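PipY (Synechococcus elongatus, PDB 5NLC) binds pyridoxal 5'-phosphate and is probably involved in the homeostasis of this vitamin B6 cofactor. Local coordinates at residues H28-I33 with A57-L62; Q41-E46 with A206-V211; V117-D122 with F168-T173. All blocks are in the same frame, centred on the assembly; numbering follows the deposited sequence.

Contact 1 (H28-I33 with A57-L62); sequences HPAAAI and AELTDL
Where Ala-30 meets Leu-59, the flat group on the helix side is a backbone carbonyl, and no aromatic ring or amide side chain takes part. Leu-59 CD2 lies 4.0 Å from Ala-30 O and 4.2 Å from Ala-30 CB, so one methyl spans a polar and an apolar atom of the same residue. The nearby rings belong to a second layer: the indole of Trp-67 is touched by both Ile-33 and Leu-59, while His-28 stacks on Phe-216. The other methyl, Leu-59 CD1, faces two branches of Ile-33, 4.0 Å from both CD1 and CG2. With CG anti to its carbonyl carbon (chi1 -63°), Leu-59 sends its fork toward the first turn of helix 30-38, where it crosses Ile-33 at about a right angle. Pro-29 takes the N-cap position of this turn, and its O receives weak bonds from the N atoms of Ala-32 and Ile-33. Across the contact, a 3.1 Å bond from Leu-62 N to Leu-59 O closes a turn of the loop. A salt bridge from Asp-61 OD1 to Arg-34 NH2 ties the loop to the next residue of the helix. This is a worked case of neighbouring beta-alpha units joined through apolar side chains on the outer layer of a TIM-type barrel, here the modified barrel of a fold type III PLP protein.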
ATOM      1  N   HIS A  28       3.120   0.083 -17.545  1.00 28.44           N
ATOM      2  CA  HIS A  28       2.964  -1.122 -18.259  1.00 26.79           C
ATOM      3  C   HIS A  28       1.539  -1.342 -18.684  1.00 25.05           C
ATOM      4  O   HIS A  28       0.628  -1.116 -17.909  1.00 25.94           O
ATOM      5  CB  HIS A  28       3.446  -2.319 -17.426  1.00 26.46           C
ATOM      6  CG  HIS A  28       4.930  -2.323 -17.235  1.00 27.95           C
ATOM      7  ND1 HIS A  28       5.792  -2.737 -18.217  1.00 29.54           N
ATOM      8  CD2 HIS A  28       5.694  -1.827 -16.242  1.00 28.42           C
ATOM      9  CE1 HIS A  28       7.037  -2.540 -17.811  1.00 30.84           C
ATOM     10  NE2 HIS A  28       6.999  -2.006 -16.603  1.00 29.96           N
ATOM     11  N   PRO A  29       1.356  -1.884 -19.886  1.00 23.62           N
ATOM     12  CA  PRO A  29       0.024  -2.020 -20.470  1.00 23.02           C
ATOM     13  C   PRO A  29      -0.799  -3.169 -19.902  1.00 20.97           C
ATOM     14  O   PRO A  29      -0.240  -4.086 -19.262  1.00 20.29           O
ATOM     15  CB  PRO A  29       0.349  -2.265 -21.968  1.00 24.11           C
ATOM     16  CG  PRO A  29       1.650  -2.967 -21.955  1.00 24.43           C
ATOM     17  CD  PRO A  29       2.419  -2.275 -20.847  1.00 24.38           C
ATOM     18  N   ALA A  30      -2.090  -3.197 -20.243  1.00 19.92           N
ATOM     19  CA  ALA A  30      -2.979  -4.266 -19.794  1.00 19.12           C
ATOM     20  C   ALA A  30      -2.446  -5.651 -20.229  1.00 18.38           C
ATOM     21  O   ALA A  30      -2.584  -6.646 -19.537  1.00 16.72           O
ATOM     22  CB  ALA A  30      -4.381  -4.017 -20.314  1.00 19.91           C
ATOM     23  N   ALA A  31      -1.782  -5.714 -21.393  1.00 18.43           N
ATOM     24  CA  ALA A  31      -1.348  -7.020 -21.883  1.00 18.32           C
ATOM     25  C   ALA A  31      -0.261  -7.638 -21.002  1.00 18.12           C
ATOM     26  O   ALA A  31      -0.200  -8.863 -20.878  1.00 18.77           O
ATOM     27  CB  ALA A  31      -0.854  -6.866 -23.295  1.00 18.81           C
ATOM     28  N   ALA A  32       0.603  -6.796 -20.418  1.00 18.86           N
ATOM     29  CA  ALA A  32       1.626  -7.199 -19.456  1.00 18.57           C
ATOM     30  C   ALA A  32       1.018  -7.676 -18.157  1.00 17.52           C
ATOM     31  O   ALA A  32       1.506  -8.652 -17.596  1.00 17.24           O
ATOM     32  CB  ALA A  32       2.576  -6.051 -19.166  1.00 20.01           C
ATOM     33  N   ILE A  33      -0.035  -7.007 -17.699  1.00 16.94           N
ATOM     34  CA  ILE A  33      -0.813  -7.447 -16.530  1.00 17.45           C
ATOM     35  C   ILE A  33      -1.424  -8.824 -16.776  1.00 16.54           C
ATOM     36  O   ILE A  33      -1.326  -9.683 -15.881  1.00 16.48           O
ATOM     37  CB  ILE A  33      -1.912  -6.429 -16.110  1.00 17.66           C
ATOM     38  CG1 ILE A  33      -1.210  -5.139 -15.640  1.00 19.20           C
ATOM     39  CG2 ILE A  33      -2.818  -7.007 -15.029  1.00 17.83           C
ATOM     40  CD1 ILE A  33      -2.170  -3.981 -15.396  1.00 20.41           C
ATOM     41  N   ALA A  57     -10.709  -1.333 -17.142  1.00 30.19           N
ATOM     42  CA  ALA A  57     -11.959  -1.782 -17.800  1.00 31.45           C
ATOM     43  C   ALA A  57     -11.848  -3.087 -18.572  1.00 29.93           C
ATOM     44  O   ALA A  57     -12.698  -3.969 -18.414  1.00 29.17           O
ATOM     45  CB  ALA A  57     -12.559  -0.712 -18.692  1.00 33.73           C
ATOM     46  N   GLU A  58     -10.780  -3.280 -19.330  1.00 29.47           N
ATOM     47  CA  GLU A  58     -10.617  -4.557 -20.068  1.00 29.40           C
ATOM     48  C   GLU A  58     -10.323  -5.781 -19.198  1.00 27.07           C
ATOM     49  O   GLU A  58     -10.502  -6.935 -19.635  1.00 26.77           O
ATOM     50  CB  GLU A  58      -9.504  -4.472 -21.109  1.00 30.99           C
ATOM     51  CG  GLU A  58      -9.898  -3.702 -22.368  1.00 32.76           C
ATOM     52  CD  GLU A  58      -9.878  -2.173 -22.162  1.00 35.17           C
ATOM     53  OE1 GLU A  58      -9.389  -1.695 -21.115  1.00 38.15           O
ATOM     54  OE2 GLU A  58     -10.364  -1.421 -23.036  1.00 40.46           O
ATOM     55  N   LEU A  59      -9.880  -5.517 -17.992  1.00 23.99           N
ATOM     56  CA  LEU A  59      -9.367  -6.566 -17.125  1.00 23.84           C
ATOM     57  C   LEU A  59     -10.401  -7.063 -16.114  1.00 24.16           C
ATOM     58  O   LEU A  59     -10.083  -7.939 -15.303  1.00 23.44           O
ATOM     59  CB  LEU A  59      -8.135  -6.061 -16.383  1.00 22.70           C
ATOM     60  CG  LEU A  59      -6.930  -5.692 -17.247  1.00 23.23           C
ATOM     61  CD1 LEU A  59      -5.905  -4.903 -16.462  1.00 22.84           C
ATOM     62  CD2 LEU A  59      -6.273  -6.904 -17.896  1.00 23.54           C
ATOM     63  N   THR A  60     -11.622  -6.564 -16.175  1.00 26.22           N
ATOM     64  CA  THR A  60     -12.625  -7.035 -15.201  1.00 28.16           C
ATOM     65  C   THR A  60     -13.108  -8.469 -15.366  1.00 29.48           C
ATOM     66  O   THR A  60     -13.772  -9.002 -14.452  1.00 30.47           O
ATOM     67  CB  THR A  60     -13.877  -6.125 -15.169  1.00 28.30           C
ATOM     68  OG1 THR A  60     -14.487  -6.069 -16.442  1.00 28.53           O
ATOM     69  CG2 THR A  60     -13.456  -4.757 -14.764  1.00 27.81           C
ATOM     70  N   ASP A  61     -12.770  -9.113 -16.483  1.00 28.18           N
ATOM     71  CA  ASP A  61     -12.995 -10.562 -16.538  1.00 28.33           C
ATOM     72  C   ASP A  61     -12.262 -11.297 -15.400  1.00 28.89           C
ATOM     73  O   ASP A  61     -12.770 -12.313 -14.933  1.00 30.59           O
ATOM     74  CB  ASP A  61     -12.546 -11.147 -17.876  1.00 27.78           C
ATOM     75  CG  ASP A  61     -11.061 -10.908 -18.119  1.00 27.25           C
ATOM     76  OD1 ASP A  61     -10.749  -9.682 -18.100  1.00 26.44           O
ATOM     77  OD2 ASP A  61     -10.249 -11.904 -18.255  1.00 26.08           O
ATOM     78  N   LEU A  62     -11.084 -10.799 -14.948  1.00 28.33           N
ATOM     79  CA  LEU A  62     -10.196 -11.515 -13.999  1.00 28.80           C
ATOM     80  C   LEU A  62     -10.818 -11.430 -12.610  1.00 31.96           C
ATOM     81  O   LEU A  62     -10.979 -10.333 -12.086  1.00 31.76           O
ATOM     82  CB  LEU A  62      -8.764 -10.922 -14.008  1.00 27.09           C
ATOM     83  CG  LEU A  62      -8.069 -10.952 -15.407  1.00 27.36           C
ATOM     84  CD1 LEU A  62      -6.757 -10.166 -15.378  1.00 26.86           C
ATOM     85  CD2 LEU A  62      -7.753 -12.331 -15.920  1.00 27.43           C
TER

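Contact 2 (Q41-E46 with A206-V211); sequences QRHFGE and ATWIRV
The strands of His-43 and Trp-208 run parallel in one sheet but are not neighbours, since strand 20-24 lies between them and pairs through its backbone with His-43. In this modified TIM barrel the two strands meet here through side chains, two aromatic rings on the interior. Trp-208 drives the edge of its six-membered ring at the face of His-43, a T-shaped pair with planes at 79° and centroids 4.8 Å apart. CZ3 of Trp-208 stands 3.6 Å above the imidazole plane, over its centre, and CH2 of Trp-208 comes within 3.5 Å of His-43 CE1. The imidazole is swung beside its own backbone N, with CG anti to the carbonyl carbon (chi1 -64°), which presents a face to the indole. Its rotation is further fixed by a hydrogen bond between His-43 ND1 and His-68 NE2; His-68 also forms an edge-to-face pair with Trp-208. Replacing His-43 by an alanine would probably leave the Trp-208 edge facing a gap and His-68 NE2 without this mate. Just before the strand, Gln-41 NE2 bonds to Leu-21 O of strand 20-24 as well as to His-43 O. Gln-41 NE2 reaches His-43 O at 2.8 Å, nearly straight at 165° and on a lone pair in the carbonyl plane.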
ATOM      1  N   GLN A  41       0.521 -13.843 -10.680  1.00 19.36           N
ATOM      2  CA  GLN A  41       0.401 -12.597  -9.948  1.00 19.06           C
ATOM      3  C   GLN A  41      -1.045 -12.148  -9.840  1.00 18.89           C
ATOM      4  O   GLN A  41      -1.809 -12.191 -10.851  1.00 19.34           O
ATOM      5  CB  GLN A  41       1.235 -11.526 -10.610  1.00 18.80           C
ATOM      6  CG  GLN A  41       1.360 -10.208  -9.867  1.00 18.28           C
ATOM      7  CD  GLN A  41       2.068 -10.308  -8.546  1.00 18.75           C
ATOM      8  OE1 GLN A  41       2.907 -11.203  -8.364  1.00 20.99           O
ATOM      9  NE2 GLN A  41       1.728  -9.406  -7.578  1.00 17.62           N
ATOM     10  N   ARG A  42      -1.424 -11.657  -8.629  1.00 18.42           N
ATOM     11  CA  ARG A  42      -2.761 -11.176  -8.338  1.00 18.68           C
ATOM     12  C   ARG A  42      -2.887  -9.777  -7.828  1.00 17.84           C
ATOM     13  O   ARG A  42      -3.946  -9.141  -8.014  1.00 17.57           O
ATOM     14  CB  ARG A  42      -3.464 -12.110  -7.350  1.00 20.65           C
ATOM     15  CG  ARG A  42      -3.606 -13.544  -7.899  1.00 21.12           C
ATOM     16  CD  ARG A  42      -4.602 -13.650  -8.996  1.00 22.36           C
ATOM     17  NE  ARG A  42      -4.712 -15.024  -9.537  1.00 23.93           N
ATOM     18  CZ  ARG A  42      -3.961 -15.557 -10.497  1.00 23.70           C
ATOM     19  NH1 ARG A  42      -2.973 -14.891 -11.060  1.00 22.41           N
ATOM     20  NH2 ARG A  42      -4.222 -16.792 -10.899  1.00 25.07           N
ATOM     21  N   HIS A  43      -1.836  -9.270  -7.192  1.00 16.49           N
ATOM     22  CA  HIS A  43      -1.848  -7.919  -6.643  1.00 16.49           C
ATOM     23  C   HIS A  43      -1.105  -6.950  -7.532  1.00 15.70           C
ATOM     24  O   HIS A  43       0.080  -7.156  -7.840  1.00 15.03           O
ATOM     25  CB  HIS A  43      -1.159  -7.944  -5.289  1.00 16.90           C
ATOM     26  CG  HIS A  43      -1.866  -8.778  -4.276  1.00 17.55           C
ATOM     27  ND1 HIS A  43      -3.065  -8.395  -3.708  1.00 18.23           N
ATOM     28  CD2 HIS A  43      -1.560  -9.989  -3.745  1.00 18.28           C
ATOM     29  CE1 HIS A  43      -3.485  -9.340  -2.880  1.00 19.49           C
ATOM     30  NE2 HIS A  43      -2.552 -10.290  -2.840  1.00 19.39           N
ATOM     31  N   PHE A  44      -1.804  -5.928  -7.975  1.00 15.13           N
ATOM     32  CA  PHE A  44      -1.291  -4.927  -8.871  1.00 15.99           C
ATOM     33  C   PHE A  44      -1.509  -3.575  -8.303  1.00 17.23           C
ATOM     34  O   PHE A  44      -2.515  -3.325  -7.630  1.00 18.40           O
ATOM     35  CB  PHE A  44      -1.959  -5.038 -10.237  1.00 15.98           C
ATOM     36  CG  PHE A  44      -1.624  -6.304 -10.950  1.00 15.48           C
ATOM     37  CD1 PHE A  44      -2.351  -7.447 -10.703  1.00 15.72           C
ATOM     38  CD2 PHE A  44      -0.480  -6.395 -11.724  1.00 15.48           C
ATOM     39  CE1 PHE A  44      -2.048  -8.659 -11.316  1.00 15.57           C
ATOM     40  CE2 PHE A  44      -0.168  -7.604 -12.355  1.00 15.38           C
ATOM     41  CZ  PHE A  44      -0.929  -8.739 -12.160  1.00 15.12           C
ATOM     42  N   GLY A  45      -0.503  -2.725  -8.460  1.00 17.98           N
ATOM     43  CA  GLY A  45      -0.496  -1.436  -7.835  1.00 19.05           C
ATOM     44  C   GLY A  45      -0.284  -0.299  -8.854  1.00 20.46           C
ATOM     45  O   GLY A  45       0.530  -0.428  -9.815  1.00 19.48           O
ATOM     46  N   GLU A  46      -0.991   0.804  -8.615  1.00 21.14           N
ATOM     47  CA  GLU A  46      -0.831   2.000  -9.442  1.00 23.50           C
ATOM     48  C   GLU A  46      -0.555   3.177  -8.508  1.00 23.05           C
ATOM     49  O   GLU A  46      -1.001   3.180  -7.376  1.00 20.59           O
ATOM     50  CB  GLU A  46      -2.067   2.245 -10.270  1.00 25.54           C
ATOM     51  CG  GLU A  46      -2.301   1.200 -11.409  1.00 27.16           C
ATOM     52  CD  GLU A  46      -1.463   1.429 -12.658  1.00 30.33           C
ATOM     53  OE1 GLU A  46      -1.072   2.604 -12.914  1.00 33.80           O
ATOM     54  OE2 GLU A  46      -1.173   0.427 -13.415  1.00 31.79           O
ATOM     55  N   ALA A 206       8.208  -6.317   6.761  1.00 16.65           N
ATOM     56  CA  ALA A 206       7.189  -5.902   5.730  1.00 16.39           C
ATOM     57  C   ALA A 206       6.262  -7.037   5.374  1.00 17.05           C
ATOM     58  O   ALA A 206       6.693  -8.203   5.232  1.00 17.33           O
ATOM     59  CB  ALA A 206       7.842  -5.417   4.429  1.00 16.21           C
ATOM     60  N   THR A 207       5.014  -6.727   5.200  1.00 16.55           N
ATOM     61  CA  THR A 207       4.078  -7.691   4.650  1.00 17.74           C
ATOM     62  C   THR A 207       3.666  -7.390   3.196  1.00 18.57           C
ATOM     63  O   THR A 207       3.133  -8.276   2.530  1.00 20.74           O
ATOM     64  CB  THR A 207       2.837  -7.811   5.522  1.00 18.99           C
ATOM     65  OG1 THR A 207       2.151  -6.554   5.568  1.00 18.54           O
ATOM     66  CG2 THR A 207       3.219  -8.319   7.006  1.00 19.72           C
ATOM     67  N   TRP A 208       3.810  -6.157   2.735  1.00 17.76           N
ATOM     68  CA  TRP A 208       3.495  -5.792   1.363  1.00 18.32           C
ATOM     69  C   TRP A 208       4.714  -5.075   0.831  1.00 17.40           C
ATOM     70  O   TRP A 208       5.073  -4.072   1.421  1.00 17.84           O
ATOM     71  CB  TRP A 208       2.341  -4.780   1.292  1.00 18.69           C
ATOM     72  CG  TRP A 208       0.988  -5.272   1.623  1.00 20.12           C
ATOM     73  CD1 TRP A 208       0.234  -4.847   2.676  1.00 21.96           C
ATOM     74  CD2 TRP A 208       0.121  -6.130   0.834  1.00 20.76           C
ATOM     75  NE1 TRP A 208      -1.037  -5.381   2.599  1.00 23.80           N
ATOM     76  CE2 TRP A 208      -1.118  -6.220   1.516  1.00 22.44           C
ATOM     77  CE3 TRP A 208       0.271  -6.840  -0.342  1.00 21.45           C
ATOM     78  CZ2 TRP A 208      -2.170  -7.023   1.055  1.00 23.43           C
ATOM     79  CZ3 TRP A 208      -0.810  -7.627  -0.835  1.00 21.37           C
ATOM     80  CH2 TRP A 208      -1.980  -7.739  -0.117  1.00 22.87           C
ATOM     81  N   ILE A 209       5.339  -5.564  -0.244  1.00 17.36           N
ATOM     82  CA  ILE A 209       6.366  -4.819  -0.931  1.00 17.81           C
ATOM     83  C   ILE A 209       5.920  -4.436  -2.357  1.00 18.22           C
ATOM     84  O   ILE A 209       5.028  -5.061  -2.907  1.00 18.79           O
ATOM     85  CB  ILE A 209       7.722  -5.564  -0.987  1.00 18.11           C
ATOM     86  CG1 ILE A 209       7.612  -6.881  -1.762  1.00 18.67           C
ATOM     87  CG2 ILE A 209       8.193  -5.828   0.439  1.00 18.90           C
ATOM     88  CD1 ILE A 209       8.919  -7.558  -2.015  1.00 19.21           C
ATOM     89  N   ARG A 210       6.593  -3.469  -2.937  1.00 19.08           N
ATOM     90  CA  ARG A 210       6.189  -2.823  -4.219  1.00 20.38           C
ATOM     91  C   ARG A 210       7.299  -2.971  -5.205  1.00 20.89           C
ATOM     92  O   ARG A 210       8.350  -2.353  -5.021  1.00 20.34           O
ATOM     93  CB  ARG A 210       5.948  -1.277  -4.076  1.00 22.00           C
ATOM     94  CG  ARG A 210       5.057  -0.900  -2.979  1.00 23.69           C
ATOM     95  CD  ARG A 210       4.745   0.598  -2.810  1.00 24.61           C
ATOM     96  NE  ARG A 210       5.829   1.516  -2.454  1.00 24.20           N
ATOM     97  CZ  ARG A 210       6.381   1.612  -1.249  1.00 25.11           C
ATOM     98  NH1 ARG A 210       6.034   0.783  -0.258  1.00 26.72           N
ATOM     99  NH2 ARG A 210       7.294   2.538  -1.030  1.00 26.24           N
ATOM    100  N   VAL A 211       7.091  -3.733  -6.275  1.00 21.05           N
ATOM    101  CA  VAL A 211       8.143  -3.929  -7.262  1.00 22.91           C
ATOM    102  C   VAL A 211       7.588  -3.755  -8.672  1.00 23.27           C
ATOM    103  O   VAL A 211       6.467  -4.144  -8.933  1.00 22.11           O
ATOM    104  CB  VAL A 211       8.762  -5.334  -7.114  1.00 26.04           C
ATOM    105  CG1 VAL A 211       9.464  -5.496  -5.778  1.00 25.71           C
ATOM    106  CG2 VAL A 211       7.662  -6.381  -7.152  1.00 28.20           C
TER

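Contact 3 (V117-D122 with F168-T173); sequences VKLLPD and FAQART
Leu-119 fits its two methyls against separate parts of helix 161-181. CD1 of Leu-119 lies over the backbone, 3.8 Å from Ala-171 N, and meets Ala-171 CB at 4.1 Å. CD2 turns instead to the amide of Gln-170, 3.8 Å from its NE2, while Leu-119 CB lies 3.9 Å from Gln-170 OE1. Gln-170 is extended, with CG anti to the backbone N (chi1 -173°), and its chain runs alongside Leu-119 in the opposite direction, so that the aliphatic part and the amide both border the leucine. Leu-167 and Phe-174 of the same helix and Pro-130 also touch Leu-119. In the modified TIM barrel, the loop leaving strand 112-116 packs on the helix that follows the adjacent strand 147-152, and Val-117 is backbone-bonded to Met-152 of that strand. Farther out, Lys-118 NZ bridges across the loop, donating to Asp-122 O at 2.9 Å and also to Lys-125 O. On the helix, Ala-169 O is gripped from opposite faces of its plane by Thr-173 N and Thr-173 OG1, and Arg-172 NH1 forms a salt bridge with Glu-204 OE1.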
ATOM      1  N   VAL A 117       2.519   6.975   7.407  1.00 19.60           N
ATOM      2  CA  VAL A 117       3.040   7.695   8.539  1.00 21.09           C
ATOM      3  C   VAL A 117       4.416   8.238   8.181  1.00 21.57           C
ATOM      4  O   VAL A 117       5.249   7.527   7.641  1.00 22.06           O
ATOM      5  CB  VAL A 117       3.227   6.754   9.747  1.00 22.27           C
ATOM      6  CG1 VAL A 117       3.706   7.543  10.972  1.00 23.18           C
ATOM      7  CG2 VAL A 117       1.910   6.133  10.093  1.00 23.23           C
ATOM      8  N   LYS A 118       4.661   9.479   8.574  1.00 23.21           N
ATOM      9  CA  LYS A 118       5.914  10.147   8.335  1.00 24.80           C
ATOM     10  C   LYS A 118       6.703  10.100   9.651  1.00 24.21           C
ATOM     11  O   LYS A 118       6.476  10.869  10.549  1.00 23.57           O
ATOM     12  CB  LYS A 118       5.679  11.588   7.861  1.00 26.90           C
ATOM     13  CG  LYS A 118       6.942  12.371   7.606  1.00 29.98           C
ATOM     14  CD  LYS A 118       6.708  13.796   7.095  1.00 32.80           C
ATOM     15  CE  LYS A 118       6.343  13.796   5.629  1.00 34.17           C
ATOM     16  NZ  LYS A 118       6.246  15.210   5.134  1.00 36.39           N
ATOM     17  N   LEU A 119       7.619   9.169   9.723  1.00 23.98           N
ATOM     18  CA  LEU A 119       8.498   9.015  10.833  1.00 25.78           C
ATOM     19  C   LEU A 119       9.799   9.830  10.704  1.00 26.73           C
ATOM     20  O   LEU A 119      10.514   9.958  11.659  1.00 27.29           O
ATOM     21  CB  LEU A 119       8.825   7.521  10.969  1.00 25.73           C
ATOM     22  CG  LEU A 119       7.690   6.603  11.468  1.00 26.53           C
ATOM     23  CD1 LEU A 119       8.142   5.162  11.344  1.00 27.18           C
ATOM     24  CD2 LEU A 119       7.389   6.892  12.914  1.00 27.98           C
ATOM     25  N   LEU A 120      10.117  10.335   9.524  1.00 28.93           N
ATOM     26  CA  LEU A 120      11.271  11.188   9.275  1.00 32.45           C
ATOM     27  C   LEU A 120      10.861  12.422   8.466  1.00 36.23           C
ATOM     28  O   LEU A 120       9.930  12.335   7.635  1.00 35.65           O
ATOM     29  CB  LEU A 120      12.345  10.399   8.486  1.00 32.54           C
ATOM     30  CG  LEU A 120      13.164   9.367   9.267  1.00 33.14           C
ATOM     31  CD1 LEU A 120      14.021   8.581   8.274  1.00 34.28           C
ATOM     32  CD2 LEU A 120      14.048  10.086  10.286  1.00 33.72           C
ATOM     33  N   PRO A 121      11.606  13.547   8.620  1.00 40.76           N
ATOM     34  CA  PRO A 121      11.327  14.706   7.762  1.00 42.50           C
ATOM     35  C   PRO A 121      11.421  14.327   6.278  1.00 43.72           C
ATOM     36  O   PRO A 121      12.298  13.548   5.891  1.00 38.38           O
ATOM     37  CB  PRO A 121      12.444  15.694   8.144  1.00 44.54           C
ATOM     38  CG  PRO A 121      12.741  15.360   9.577  1.00 44.44           C
ATOM     39  CD  PRO A 121      12.692  13.855   9.578  1.00 43.25           C
ATOM     40  N   ASP A 122      10.485  14.838   5.479  1.00 45.03           N
ATOM     41  CA  ASP A 122      10.502  14.594   4.053  1.00 46.45           C
ATOM     42  C   ASP A 122       9.746  15.718   3.345  1.00 49.68           C
ATOM     43  O   ASP A 122       8.537  15.787   3.426  1.00 46.59           O
ATOM     44  CB  ASP A 122       9.878  13.229   3.742  1.00 44.97           C
ATOM     45  CG  ASP A 122      10.123  12.757   2.281  1.00 46.05           C
ATOM     46  OD1 ASP A 122      10.609  13.545   1.440  1.00 44.99           O
ATOM     47  OD2 ASP A 122       9.785  11.571   1.972  1.00 45.89           O
ATOM     48  N   PHE A 168      12.599   1.230   8.871  1.00 16.60           N
ATOM     49  CA  PHE A 168      11.707   0.124   8.729  1.00 16.66           C
ATOM     50  C   PHE A 168      11.517  -0.609  10.057  1.00 17.31           C
ATOM     51  O   PHE A 168      10.398  -1.047  10.379  1.00 17.52           O
ATOM     52  CB  PHE A 168      12.131  -0.806   7.621  1.00 16.46           C
ATOM     53  CG  PHE A 168      12.041  -0.200   6.214  1.00 16.22           C
ATOM     54  CD1 PHE A 168      11.134   0.805   5.872  1.00 16.58           C
ATOM     55  CD2 PHE A 168      12.853  -0.743   5.226  1.00 16.59           C
ATOM     56  CE1 PHE A 168      11.073   1.266   4.543  1.00 16.80           C
ATOM     57  CE2 PHE A 168      12.807  -0.309   3.937  1.00 16.72           C
ATOM     58  CZ  PHE A 168      11.906   0.720   3.595  1.00 16.62           C
ATOM     59  N   ALA A 169      12.574  -0.634  10.865  1.00 17.91           N
ATOM     60  CA  ALA A 169      12.475  -1.216  12.218  1.00 19.24           C
ATOM     61  C   ALA A 169      11.582  -0.380  13.131  1.00 19.23           C
ATOM     62  O   ALA A 169      10.756  -0.903  13.900  1.00 18.77           O
ATOM     63  CB  ALA A 169      13.887  -1.378  12.791  1.00 20.14           C
ATOM     64  N   GLN A 170      11.752   0.923  13.025  1.00 19.51           N
ATOM     65  CA  GLN A 170      10.944   1.874  13.782  1.00 19.79           C
ATOM     66  C   GLN A 170       9.516   1.760  13.399  1.00 19.86           C
ATOM     67  O   GLN A 170       8.682   1.841  14.286  1.00 20.95           O
ATOM     68  CB  GLN A 170      11.436   3.281  13.611  1.00 20.60           C
ATOM     69  CG  GLN A 170      10.766   4.348  14.477  1.00 21.80           C
ATOM     70  CD  GLN A 170      11.126   5.759  14.040  1.00 23.67           C
ATOM     71  OE1 GLN A 170      11.769   5.981  12.963  1.00 24.93           O
ATOM     72  NE2 GLN A 170      10.684   6.728  14.820  1.00 24.03           N
ATOM     73  N   ALA A 171       9.209   1.599  12.116  1.00 18.49           N
ATOM     74  CA  ALA A 171       7.836   1.338  11.679  1.00 17.95           C
ATOM     75  C   ALA A 171       7.250   0.100  12.289  1.00 17.59           C
ATOM     76  O   ALA A 171       6.167   0.150  12.812  1.00 17.33           O
ATOM     77  CB  ALA A 171       7.768   1.246  10.179  1.00 18.26           C
ATOM     78  N   ARG A 172       7.968  -0.994  12.246  1.00 17.35           N
ATOM     79  CA  ARG A 172       7.510  -2.229  12.850  1.00 18.24           C
ATOM     80  C   ARG A 172       7.216  -2.060  14.320  1.00 18.43           C
ATOM     81  O   ARG A 172       6.165  -2.485  14.806  1.00 18.40           O
ATOM     82  CB  ARG A 172       8.538  -3.364  12.643  1.00 19.26           C
ATOM     83  CG  ARG A 172       8.084  -4.645  13.299  1.00 21.43           C
ATOM     84  CD  ARG A 172       9.110  -5.782  13.300  1.00 23.93           C
ATOM     85  NE  ARG A 172      10.223  -5.431  14.179  1.00 25.68           N
ATOM     86  CZ  ARG A 172      11.395  -4.973  13.783  1.00 26.93           C
ATOM     87  NH1 ARG A 172      11.690  -4.816  12.490  1.00 27.27           N
ATOM     88  NH2 ARG A 172      12.332  -4.693  14.704  1.00 27.64           N
ATOM     89  N   THR A 173       8.134  -1.414  15.014  1.00 18.35           N
ATOM     90  CA  THR A 173       8.009  -1.171  16.428  1.00 19.85           C
ATOM     91  C   THR A 173       6.774  -0.337  16.790  1.00 19.46           C
ATOM     92  O   THR A 173       5.948  -0.706  17.640  1.00 20.66           O
ATOM     93  CB  THR A 173       9.364  -0.603  16.923  1.00 20.95           C
ATOM     94  OG1 THR A 173      10.345  -1.638  16.735  1.00 21.87           O
ATOM     95  CG2 THR A 173       9.309  -0.334  18.368  1.00 23.29           C
TER

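In the fold
Followed from the N terminus, the chain enters contact 1 at 28-33, the start of helix 30-38, and closes it at 57-62, after passing through strand 43-46 and helix 49-56. Contact 2 opens inside that loop, at 41-46, and closes only at 206-211, so the two cross along the sequence. They also touch in space, Ile-33 CG2 packing on Phe-44 CE2 of the following strand at 3.8 Å. Contact 3 is nested in the long loop of contact 2. Its centre lies about 34 Å from that of contact 1, across the middle of the chain. Together they tie helix 30-38 to the loop before strand 66-69, strand 43-46 to strand 208-211, and the loop after strand 112-116 to helix 161-181.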